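Local atomic coordinates of xylan esterase 1 (Thermoanaerobacterium sp. 'JW/SL YS485', PDB entry 3FCY), a protein that probably removes acetyl groups from xylan and other acetyl esters, as a family CE7 carbohydrate esterase of the alpha/beta-hydrolase fold. Residues R56-D59 with E60-V64; M175-R178 with H179-L182; Y237-V240 with W241-L245; Q251-T254 with D255-L259; M338-M341 with L342-Y345. All coordinates share one frame; numbering follows the deposited sequence.

Contact 1: residues R56-D59 with E60-V64; sequences RALD and EMRSV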
# COMPACT_ATOMS: atom_id res chain seq x y z
N ARG A 56 26.30 39.13 0.07
CA ARG A 56 27.23 38.81 1.15
C ARG A 56 27.80 37.41 0.92
O ARG A 56 29.01 37.19 1.03
CB ARG A 56 26.49 38.86 2.48
CG ARG A 56 27.32 38.54 3.71
CD ARG A 56 26.38 38.28 4.89
NE ARG A 56 25.34 39.31 4.94
CZ ARG A 56 24.10 39.10 5.38
NH1 ARG A 56 23.74 37.90 5.80
NH2 ARG A 56 23.22 40.09 5.37
N ALA A 57 26.91 36.47 0.59
CA ALA A 57 27.30 35.08 0.35
C ALA A 57 28.29 34.99 -0.81
O ALA A 57 29.30 34.29 -0.72
CB ALA A 57 26.07 34.23 0.04
N LEU A 58 27.99 35.70 -1.89
CA LEU A 58 28.87 35.70 -3.06
C LEU A 58 30.24 36.27 -2.69
O LEU A 58 31.27 35.79 -3.19
CB LEU A 58 28.24 36.51 -4.20
CG LEU A 58 27.08 35.80 -4.91
CD1 LEU A 58 26.48 36.70 -5.97
CD2 LEU A 58 27.59 34.50 -5.53
N ASP A 59 30.26 37.28 -1.83
CA ASP A 59 31.52 37.87 -1.39
C ASP A 59 32.35 36.81 -0.68
O ASP A 59 33.54 36.67 -0.94
CB ASP A 59 31.26 39.04 -0.43
CG ASP A 59 30.90 40.32 -1.16
OD1 ASP A 59 30.47 41.28 -0.49
OD2 ASP A 59 31.04 40.36 -2.40
N GLU A 60 31.72 36.06 0.23
CA GLU A 60 32.44 35.01 0.95
C GLU A 60 32.97 33.95 -0.03
O GLU A 60 34.10 33.49 0.09
CB GLU A 60 31.53 34.36 2.01
CG GLU A 60 32.03 32.98 2.47
CD GLU A 60 31.35 32.44 3.72
OE1 GLU A 60 30.14 32.70 3.92
OE2 GLU A 60 32.02 31.74 4.50
N MET A 61 32.14 33.58 -1.00
CA MET A 61 32.54 32.57 -1.97
C MET A 61 33.73 33.07 -2.79
O MET A 61 34.71 32.35 -2.99
CB MET A 61 31.36 32.25 -2.90
CG MET A 61 31.63 31.19 -3.96
SD MET A 61 32.47 31.82 -5.44
CE MET A 61 31.12 32.67 -6.25
N ARG A 62 33.64 34.31 -3.25
CA ARG A 62 34.71 34.89 -4.06
C ARG A 62 36.03 35.10 -3.34
O ARG A 62 37.07 35.29 -3.97
CB ARG A 62 34.21 36.20 -4.68
CG ARG A 62 33.21 35.95 -5.80
CD ARG A 62 32.36 37.17 -6.12
NE ARG A 62 31.38 36.85 -7.17
CZ ARG A 62 30.34 37.62 -7.47
NH1 ARG A 62 30.12 38.74 -6.80
NH2 ARG A 62 29.51 37.25 -8.44
N SER A 63 36.01 35.06 -2.01
CA SER A 63 37.24 35.23 -1.24
C SER A 63 37.92 33.89 -0.99
O SER A 63 39.03 33.84 -0.45
CB SER A 63 36.94 35.90 0.09
OG SER A 63 36.13 35.07 0.91
N VAL A 64 37.28 32.80 -1.39
CA VAL A 64 37.85 31.47 -1.18
C VAL A 64 38.92 31.08 -2.18
O VAL A 64 38.79 31.35 -3.38
CB VAL A 64 36.76 30.36 -1.22
CG1 VAL A 64 37.40 28.99 -1.01
CG2 VAL A 64 35.70 30.62 -0.15

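Contact 2: residues M175-R178 with H179-L182; sequences MLFR and HIFL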
# COMPACT_ATOMS: atom_id res chain seq x y z
N MET A 175 23.01 28.26 6.68
CA MET A 175 22.11 27.27 6.09
C MET A 175 22.89 26.50 5.03
O MET A 175 23.51 27.10 4.15
CB MET A 175 20.89 27.98 5.50
CG MET A 175 20.00 28.57 6.58
SD MET A 175 18.68 29.62 5.97
CE MET A 175 17.51 28.39 5.39
N LEU A 176 22.87 25.18 5.12
CA LEU A 176 23.62 24.33 4.20
C LEU A 176 23.35 24.53 2.71
O LEU A 176 24.29 24.53 1.92
CB LEU A 176 23.44 22.85 4.56
CG LEU A 176 24.25 21.87 3.70
CD1 LEU A 176 25.73 22.22 3.76
CD2 LEU A 176 24.01 20.44 4.18
N PHE A 177 22.10 24.70 2.30
CA PHE A 177 21.85 24.88 0.87
C PHE A 177 22.36 26.23 0.38
O PHE A 177 22.47 26.48 -0.82
CB PHE A 177 20.37 24.71 0.52
CG PHE A 177 20.02 23.33 0.03
CD1 PHE A 177 20.60 22.82 -1.14
CD2 PHE A 177 19.15 22.52 0.75
CE1 PHE A 177 20.31 21.53 -1.58
CE2 PHE A 177 18.85 21.23 0.32
CZ PHE A 177 19.43 20.73 -0.85
N ARG A 178 22.69 27.10 1.33
CA ARG A 178 23.24 28.40 0.99
C ARG A 178 24.66 28.13 0.48
O ARG A 178 25.09 28.66 -0.55
CB ARG A 178 23.25 29.29 2.24
CG ARG A 178 23.80 30.70 2.06
CD ARG A 178 25.25 30.76 2.47
NE ARG A 178 25.66 32.10 2.89
CZ ARG A 178 26.90 32.40 3.26
NH1 ARG A 178 27.84 31.47 3.25
NH2 ARG A 178 27.20 33.64 3.63
N HIS A 179 25.38 27.26 1.19
CA HIS A 179 26.74 26.90 0.81
C HIS A 179 26.72 26.09 -0.49
O HIS A 179 27.54 26.30 -1.38
CB HIS A 179 27.42 26.08 1.91
CG HIS A 179 27.30 26.68 3.27
ND1 HIS A 179 27.33 28.04 3.49
CD2 HIS A 179 27.16 26.11 4.49
CE1 HIS A 179 27.21 28.28 4.79
NE2 HIS A 179 27.11 27.12 5.42
N ILE A 180 25.78 25.15 -0.57
CA ILE A 180 25.65 24.31 -1.76
C ILE A 180 25.39 25.18 -2.99
O ILE A 180 26.00 24.97 -4.03
CB ILE A 180 24.50 23.28 -1.59
CG1 ILE A 180 24.84 22.31 -0.45
CG2 ILE A 180 24.29 22.51 -2.90
CD1 ILE A 180 23.72 21.35 -0.08
N PHE A 181 24.48 26.15 -2.86
CA PHE A 181 24.20 27.04 -3.98
C PHE A 181 25.50 27.75 -4.36
O PHE A 181 25.84 27.85 -5.54
CB PHE A 181 23.14 28.09 -3.60
CG PHE A 181 21.72 27.56 -3.55
CD1 PHE A 181 21.46 26.19 -3.65
CD2 PHE A 181 20.66 28.44 -3.38
CE1 PHE A 181 20.14 25.72 -3.57
CE2 PHE A 181 19.34 27.97 -3.30
CZ PHE A 181 19.09 26.61 -3.40
N LEU A 182 26.23 28.23 -3.36
CA LEU A 182 27.50 28.91 -3.61
C LEU A 182 28.48 27.98 -4.32
O LEU A 182 29.25 28.43 -5.17
CB LEU A 182 28.11 29.43 -2.30
CG LEU A 182 27.40 30.64 -1.68
CD1 LEU A 182 28.07 31.02 -0.36
CD2 LEU A 182 27.42 31.81 -2.67

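Contact 3: residues Y237-V240 with W241-L245; sequences YKRV and WDLDL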
# COMPACT_ATOMS: atom_id res chain seq x y z
N TYR A 237 8.49 26.66 -1.05
CA TYR A 237 8.25 25.78 0.10
C TYR A 237 6.85 25.86 0.70
O TYR A 237 6.17 24.84 0.83
CB TYR A 237 9.30 26.04 1.18
CG TYR A 237 10.72 25.81 0.70
CD1 TYR A 237 11.17 24.53 0.36
CD2 TYR A 237 11.61 26.87 0.55
CE1 TYR A 237 12.47 24.32 -0.11
CE2 TYR A 237 12.90 26.68 0.09
CZ TYR A 237 13.32 25.40 -0.25
OH TYR A 237 14.60 25.23 -0.72
N LYS A 238 6.41 27.06 1.06
CA LYS A 238 5.09 27.26 1.66
C LYS A 238 3.96 26.64 0.83
O LYS A 238 3.01 26.08 1.39
CB LYS A 238 4.83 28.76 1.86
CG LYS A 238 3.47 29.13 2.47
CD LYS A 238 3.40 28.83 3.96
CE LYS A 238 2.26 29.60 4.65
NZ LYS A 238 0.90 29.29 4.11
N ARG A 239 4.06 26.76 -0.49
CA ARG A 239 3.04 26.20 -1.37
C ARG A 239 2.94 24.69 -1.19
O ARG A 239 1.84 24.14 -1.10
CB ARG A 239 3.37 26.52 -2.83
CG ARG A 239 2.43 25.89 -3.85
CD ARG A 239 0.99 26.36 -3.67
NE ARG A 239 0.13 25.81 -4.71
CZ ARG A 239 -1.19 25.92 -4.73
NH1 ARG A 239 -1.82 26.57 -3.76
NH2 ARG A 239 -1.89 25.38 -5.73
N VAL A 240 4.09 24.03 -1.15
CA VAL A 240 4.12 22.58 -0.96
C VAL A 240 3.37 22.20 0.32
O VAL A 240 2.57 21.27 0.34
CB VAL A 240 5.57 22.06 -0.85
CG1 VAL A 240 5.58 20.55 -0.61
CG2 VAL A 240 6.36 22.41 -2.10
N TRP A 241 3.64 22.95 1.39
CA TRP A 241 3.01 22.69 2.67
C TRP A 241 1.50 22.94 2.60
O TRP A 241 0.72 22.17 3.16
CB TRP A 241 3.65 23.57 3.75
CG TRP A 241 3.01 23.40 5.10
CD1 TRP A 241 3.21 22.40 6.00
CD2 TRP A 241 1.99 24.24 5.66
NE1 TRP A 241 2.38 22.55 7.08
CE2 TRP A 241 1.61 23.67 6.90
CE3 TRP A 241 1.35 25.41 5.23
CZ2 TRP A 241 0.63 24.23 7.72
CZ3 TRP A 241 0.36 25.97 6.05
CH2 TRP A 241 0.02 25.38 7.28
N ASP A 242 1.10 24.01 1.90
CA ASP A 242 -0.32 24.34 1.76
C ASP A 242 -1.12 23.23 1.07
O ASP A 242 -2.28 23.00 1.40
CB ASP A 242 -0.51 25.63 0.94
CG ASP A 242 -0.01 26.88 1.67
OD1 ASP A 242 0.08 26.86 2.92
OD2 ASP A 242 0.26 27.88 0.99
N LEU A 243 -0.49 22.55 0.12
CA LEU A 243 -1.14 21.47 -0.61
C LEU A 243 -1.10 20.14 0.14
O LEU A 243 -1.45 19.10 -0.42
CB LEU A 243 -0.47 21.29 -1.98
CG LEU A 243 -0.50 22.48 -2.94
CD1 LEU A 243 0.40 22.20 -4.14
CD2 LEU A 243 -1.93 22.73 -3.40
N ASP A 244 -0.68 20.18 1.40
CA ASP A 244 -0.56 18.97 2.21
C ASP A 244 0.35 17.99 1.48
O ASP A 244 0.13 16.78 1.49
CB ASP A 244 -1.93 18.31 2.44
CG ASP A 244 -2.84 19.13 3.34
OD1 ASP A 244 -2.34 19.89 4.20
OD2 ASP A 244 -4.08 18.99 3.21
N LEU A 245 1.38 18.53 0.83
CA LEU A 245 2.33 17.72 0.07
C LEU A 245 3.74 17.80 0.64
O LEU A 245 4.70 17.38 0.00
CB LEU A 245 2.32 18.16 -1.40
CG LEU A 245 1.67 17.23 -2.43
CD1 LEU A 245 0.62 16.36 -1.78
CD2 LEU A 245 1.08 18.06 -3.56
O HOH W 1 -0.84 30.26 1.97
O HOH W 2 -0.93 28.01 -1.56

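Contact 4: residues Q251-T254 with D255-L259; sequences QEIT and DYFRL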
# COMPACT_ATOMS: atom_id res chain seq x y z
N GLN A 251 9.36 16.00 3.01
CA GLN A 251 8.93 15.51 4.33
C GLN A 251 9.57 16.25 5.51
O GLN A 251 8.92 16.46 6.54
CB GLN A 251 9.24 14.01 4.45
CG GLN A 251 8.89 13.40 5.81
CD GLN A 251 7.41 13.44 6.11
OE1 GLN A 251 6.59 13.00 5.31
NE2 GLN A 251 7.05 13.97 7.27
N GLU A 252 10.83 16.63 5.36
CA GLU A 252 11.56 17.31 6.43
C GLU A 252 10.92 18.61 6.90
O GLU A 252 11.08 19.00 8.06
CB GLU A 252 13.00 17.54 6.01
CG GLU A 252 13.19 18.52 4.86
CD GLU A 252 14.56 18.39 4.23
OE1 GLU A 252 14.74 17.46 3.41
OE2 GLU A 252 15.45 19.19 4.56
N ILE A 253 10.19 19.29 6.02
CA ILE A 253 9.53 20.53 6.42
C ILE A 253 8.45 20.19 7.44
O ILE A 253 8.25 20.92 8.41
CB ILE A 253 8.89 21.24 5.21
CG1 ILE A 253 10.00 21.77 4.30
CG2 ILE A 253 7.99 22.37 5.69
CD1 ILE A 253 9.49 22.34 3.00
N THR A 254 7.75 19.08 7.21
CA THR A 254 6.71 18.62 8.12
C THR A 254 7.39 18.16 9.42
O THR A 254 6.93 18.49 10.51
CB THR A 254 5.90 17.46 7.51
OG1 THR A 254 5.01 17.97 6.51
CG2 THR A 254 5.08 16.73 8.59
N ASP A 255 8.48 17.41 9.29
CA ASP A 255 9.20 16.92 10.47
C ASP A 255 9.64 18.09 11.34
O ASP A 255 9.53 18.05 12.57
CB ASP A 255 10.45 16.13 10.08
CG ASP A 255 10.14 14.82 9.37
OD1 ASP A 255 8.97 14.38 9.40
OD2 ASP A 255 11.07 14.22 8.80
N TYR A 256 10.14 19.14 10.69
CA TYR A 256 10.59 20.32 11.42
C TYR A 256 9.50 20.90 12.31
O TYR A 256 9.70 21.09 13.51
CB TYR A 256 11.08 21.41 10.47
CG TYR A 256 11.55 22.62 11.23
CD1 TYR A 256 12.82 22.65 11.81
CD2 TYR A 256 10.70 23.70 11.45
CE1 TYR A 256 13.23 23.72 12.59
CE2 TYR A 256 11.10 24.78 12.23
CZ TYR A 256 12.36 24.78 12.80
OH TYR A 256 12.75 25.85 13.58
N PHE A 257 8.35 21.20 11.72
CA PHE A 257 7.24 21.76 12.48
C PHE A 257 6.75 20.82 13.58
O PHE A 257 6.51 21.25 14.71
CB PHE A 257 6.08 22.12 11.54
CG PHE A 257 6.25 23.44 10.85
CD1 PHE A 257 6.09 24.63 11.55
CD2 PHE A 257 6.59 23.50 9.50
CE1 PHE A 257 6.27 25.86 10.92
CE2 PHE A 257 6.78 24.73 8.86
CZ PHE A 257 6.62 25.91 9.57
N ARG A 258 6.62 19.54 13.26
CA ARG A 258 6.15 18.57 14.24
C ARG A 258 7.04 18.55 15.49
O ARG A 258 6.54 18.43 16.61
CB ARG A 258 6.12 17.16 13.62
CG ARG A 258 4.93 16.89 12.70
CD ARG A 258 5.06 15.55 11.98
NE ARG A 258 5.04 14.40 12.88
CZ ARG A 258 3.94 13.80 13.32
NH1 ARG A 258 2.74 14.23 12.94
NH2 ARG A 258 4.03 12.75 14.13
N LEU A 259 8.34 18.69 15.28
CA LEU A 259 9.29 18.66 16.38
C LEU A 259 9.64 19.98 17.03
O LEU A 259 9.81 20.05 18.25
CB LEU A 259 10.59 18.00 15.91
CG LEU A 259 10.53 16.55 15.46
CD1 LEU A 259 11.81 16.20 14.70
CD2 LEU A 259 10.35 15.64 16.67

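Contact 5: residues M338-M341 with L342-Y345; sequences MQFM and LELY. With CA (calcium ion), chain D.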
# COMPACT_ATOMS: atom_id res chain seq x y z
N MET A 338 19.07 18.49 -25.25
CA MET A 338 20.35 18.49 -25.96
C MET A 338 20.36 19.47 -27.13
O MET A 338 21.33 20.20 -27.32
CB MET A 338 20.70 17.10 -26.49
CG MET A 338 21.98 17.14 -27.34
SD MET A 338 22.67 15.55 -27.75
CE MET A 338 23.68 15.24 -26.28
N GLN A 339 19.29 19.49 -27.91
CA GLN A 339 19.21 20.42 -29.03
C GLN A 339 19.31 21.84 -28.48
O GLN A 339 19.92 22.71 -29.09
CB GLN A 339 17.90 20.24 -29.80
CG GLN A 339 17.81 18.95 -30.61
CD GLN A 339 18.88 18.87 -31.70
OE1 GLN A 339 19.20 19.87 -32.34
NE2 GLN A 339 19.42 17.67 -31.92
N PHE A 340 18.71 22.06 -27.31
CA PHE A 340 18.74 23.36 -26.65
C PHE A 340 20.17 23.71 -26.26
O PHE A 340 20.62 24.84 -26.44
CB PHE A 340 17.85 23.33 -25.40
CG PHE A 340 17.75 24.65 -24.67
CD1 PHE A 340 17.07 25.73 -25.25
CD2 PHE A 340 18.28 24.80 -23.39
CE1 PHE A 340 16.92 26.93 -24.55
CE2 PHE A 340 18.13 25.99 -22.69
CZ PHE A 340 17.44 27.06 -23.27
N MET A 341 20.89 22.73 -25.71
CA MET A 341 22.27 22.94 -25.30
C MET A 341 23.19 23.13 -26.49
O MET A 341 24.14 23.92 -26.43
CB MET A 341 22.77 21.77 -24.44
CG MET A 341 22.28 21.82 -22.99
SD MET A 341 22.84 23.31 -22.11
CE MET A 341 22.02 23.13 -20.54
N LEU A 342 22.92 22.41 -27.58
CA LEU A 342 23.73 22.52 -28.78
C LEU A 342 23.69 23.95 -29.32
O LEU A 342 24.54 24.34 -30.12
CB LEU A 342 23.26 21.52 -29.85
CG LEU A 342 23.68 20.08 -29.55
CD1 LEU A 342 23.07 19.11 -30.56
CD2 LEU A 342 25.21 19.99 -29.58
N GLU A 343 22.70 24.72 -28.87
CA GLU A 343 22.58 26.13 -29.27
C GLU A 343 23.76 26.94 -28.73
O GLU A 343 23.88 28.12 -29.01
CB GLU A 343 21.27 26.73 -28.72
CG GLU A 343 20.00 26.38 -29.49
CD GLU A 343 18.74 26.92 -28.82
OE1 GLU A 343 18.79 28.00 -28.20
OE2 GLU A 343 17.68 26.27 -28.94
N LEU A 344 24.62 26.32 -27.92
CA LEU A 344 25.77 27.05 -27.38
C LEU A 344 26.84 27.29 -28.44
O LEU A 344 27.63 28.24 -28.34
CB LEU A 344 26.36 26.29 -26.18
CG LEU A 344 25.48 26.34 -24.93
CD1 LEU A 344 26.01 25.37 -23.86
CD2 LEU A 344 25.44 27.77 -24.40
N TYR A 345 26.88 26.44 -29.46
CA TYR A 345 27.84 26.57 -30.55
C TYR A 345 27.37 27.68 -31.47
O TYR A 345 26.23 28.06 -31.41
CB TYR A 345 27.91 25.29 -31.37
CG TYR A 345 28.81 24.24 -30.80
CD1 TYR A 345 28.28 23.05 -30.29
CD2 TYR A 345 30.19 24.41 -30.80
CE1 TYR A 345 29.12 22.05 -29.81
CE2 TYR A 345 31.04 23.42 -30.32
CZ TYR A 345 30.49 22.24 -29.83
OH TYR A 345 31.33 21.25 -29.38
CA CA D . 23.80 28.73 -31.56
O HOH W 3 23.37 26.46 -33.04

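Contact 1: residues R56-D59 with E60-V64
Leu58 and Arg62, one helical turn apart near the end of helix 50-62, show how an arginine's flat head can rest on an aliphatic neighbour. Leu58 CB sits over one face of the Arg62 guanidinium, 3.9 Å from Arg62 NH1 and offset toward the rim, while Leu58 CD1 approaches Arg62 NH2. The chain of Arg62 is extended from CG to NE and starts out beside its own backbone N (chi1 -73°), a course that carries it back along the helix over the Leu58 carbonyl. On another flank Leu58 lies alongside Met61, pointing the same way, and its CD2 meets Met61 CE at 4.0 Å; the Met61 chain folds at both chi2 and chi3 to bring the methyl there.

The backbone beneath fixes these positions. Arg62 N donates to Leu58 O over 2.8 Å, and Met61 N to Ala57 O and Glu60 N to Arg56 O continue the helical ladder. At its last rung the pattern frays: Ser63 N reaches Asp59 O only weakly, and Glu60 O receives both Ser63 N and, at 2.7 Å, Ser63 OG, from the same face of its carbonyl plane. The serine hydroxyl thus folds back onto the final turn.

The charged ends of Arg56 and Glu60 pair with other parts of the chain: Arg56 with Asp173, Glu60 with Arg91 and Arg178. Ala57, Leu58 and Met61 turn to helix 176-192, where Leu182 and Gln186 receive them, and Val90 in the loop between strands 80-88 and 94-102 packs against Glu60, Met61 and Val64.

Contact 2: residues M175-R178 with H179-L182
Phe177 O accepts Phe181 N at 2.9 Å, the shortest backbone bond between 175-178 and 179-182, and the same oxygen lies beneath the Phe181 ring, 3.0 Å from Phe181 CG. The N-H comes from well above the carbonyl plane, 43° out of it. With Phe181 CG opposite its carbonyl carbon (chi1 -76°), the ring is laid back over the Phe177 carbonyl. The rings of Phe177 and Phe181 meet obliquely, their planes 51° apart, with Phe177 CD1 3.8 Å from Phe181 CE1. Ile180 CD1 completes the group, 3.6 Å from Phe177 CD1, and also touches Leu176 CG.

A second group of contacts surrounds His179. The backbone carbonyl oxygen Met175 O lies over the centre of one face of the imidazole, whereas Arg178 NH1 is at its edge, in plane and 3.5 Å from His179 ND1, with the guanidinium and ring nearly perpendicular. Leu182 CD1 covers one face of the Arg178 guanidinium, 3.6 Å from Arg178 NH1; a bend at chi2 directs the arginine along this course, and Glu60 of helix 50-62 takes its charge in a salt bridge.

Met175 occupies the N-cap position, and its carbonyl receives Arg178 N as the first turn closes. Phe177 and Ile180 pack on helix 209-220, and the side chain of Phe177 comes within about 4 Å, nearest atoms, of that of Tyr117, a predicted substrate-binding residue. These are the buried N-terminal two turns of helix 176-192, packed on the helix that follows the probable nucleophile elbow of an alpha/beta hydrolase.

Contact 3: residues Y237-V240 with W241-L245
A Schellman motif closes helix 237-242, and Val240 O is the acceptor at its heart. Leu245 N reaches that oxygen across 3.0 Å, nearly along the C=O axis, and Leu243 N adds a weak bond to it; Asp244, with positive phi (56°), is the C-prime residue whose N bonds to Trp241 O. The turn brings Leu245 CB to 4.1 Å from Val240 CG1, a small apolar contact beside the capping bonds.

Side chains one turn apart reinforce the helix before it ends. Lys238 NZ makes a salt bridge to Asp242 OD1 at 2.8 Å; the oxygen receives it on its syn lone pair, the side of the other carboxylate oxygen, and a water links the same ammonium to Asp242 OD2. Bends at chi2 (74°) and chi4 bring the lysine tip round to the aspartate, where NZ also lies at the edge of the Trp241 indole. A second water joins Asp242 OD2 to Arg239 NH1, in the guanidinium plane. Over the centre of one guanidinium face sits Leu243 CD2, 3.5 Å from Arg239 CZ, while Ser304 and Asp31 bind the arginine's other nitrogens.

Trp241 NE1 bonds to Asp324 of the second subunit, and Asp244 packs on Met297 of that subunit. The segment thus couples a subunit interface to a Schellman C-cap, with a lysine-aspartate i to i+4 salt bridge along the helix it terminates.

Contact 4: residues Q251-T254 with D255-L259
The Phe257 ring has Ile253 O at its edge, near the ring plane, where Phe257 CD2 comes within 3.3 Å; His264 stacks on this ring from elsewhere in the chain. Ile253 and Phe257 belong to helix 251-260, a segment at a subunit interface of this alpha/beta hydrolase, and their side chains run alongside each other, Ile253 CG2 lying 4.1 Å from Phe257 CE2. The accompanying backbone bond, Phe257 N to Ile253 O, is long and weak.

The flat ends of Gln251 and Asp255 are turned 34° from one another. Gln251 bends at chi2 (64°), which brings its amide round to the aspartate, and Gln251 NE2 donates to Asp255 OD1 at 2.9 Å, with OD1 in the amide plane. NE2 meets OD1 from above the carboxylate plane, 44° out of it.

Glu252 points elsewhere: its carboxylate bonds to Tyr117, a predicted substrate-binding residue, and to the backbone of Ile165. Arg258 leaves the helix for the second subunit, forming a salt bridge with Glu328 there and a cation-pi contact with Tyr325. Before it departs, its chain runs alongside Thr254 in the same direction, Arg258 CD resting 3.6 Å from Thr254 CG2.

Contact 5: residues M338-M341 with L342-Y345
A calcium site is formed where helix 333-342 gives way to a type I turn from Leu342 to Tyr345, close to the C-terminal end of the chain. Backbone carbonyls do the binding: the calcium ion lies 2.6 Å from Glu343 O and 2.5 Å from Tyr345 O, and a water is a third ligand. The Glu343 carboxylate takes no part in this and pairs instead with Lys226.

What presents those carbonyls is the unwinding backbone. Leu342 N still makes a regular helical bond to Met338 O, 2.7 Å long. Glu343 N then shifts to Phe340 O, which it meets from far above the carbonyl plane (65° out of it), keeping only a weak bond to Gln339 O; Leu344 N closes on Met341 O at 2.9 Å. The shift from i+4 to i+3 bonds accompanies the turn in which Glu343 O and Tyr345 O face the ion.

Side chains follow the backbone. Leu342 CD1 packs on Met338 CG at 3.9 Å, and Leu344 lies alongside Met341, its CD1 4.2 Å from Met341 SD. Glu343 CG is anti to the carbonyl carbon (chi1 -78°), and the extended chain beyond it brings the carboxylate obliquely to Phe340, the ring and carboxylate planes 72° apart and Glu343 OE2 3.8 Å from Phe340 CD1.

Gln339 and Leu342 are met by residues of a neighbouring subunit, including Gln76 and Val77. On the inner side Phe340 and Met341 lie against strand 226-230, Met341 and Leu344 also touch strand 108-114, and Met338 packs on helix 128-131.

The five local contacts follow one another along the chain and sample five helices of a single alpha/beta-hydrolase domain. Contacts 1 and 2 touch, their centres 12 Å apart, through the Glu60-Arg178 salt bridge and the packing of Ala57 on Leu182, which ties helix 50-62 to helix 176-192. Contacts 3 and 4 form a second pair at the same spacing on successive helices; Tyr237 meets Ile253, and both contacts reach the second subunit. Contact 5 stands apart, about 41 Å between centres from contact 4 and across the chain's centre from it and from contact 2. Short helical segments thus take part in packing between helices, subunit contacts and calcium binding in separate regions.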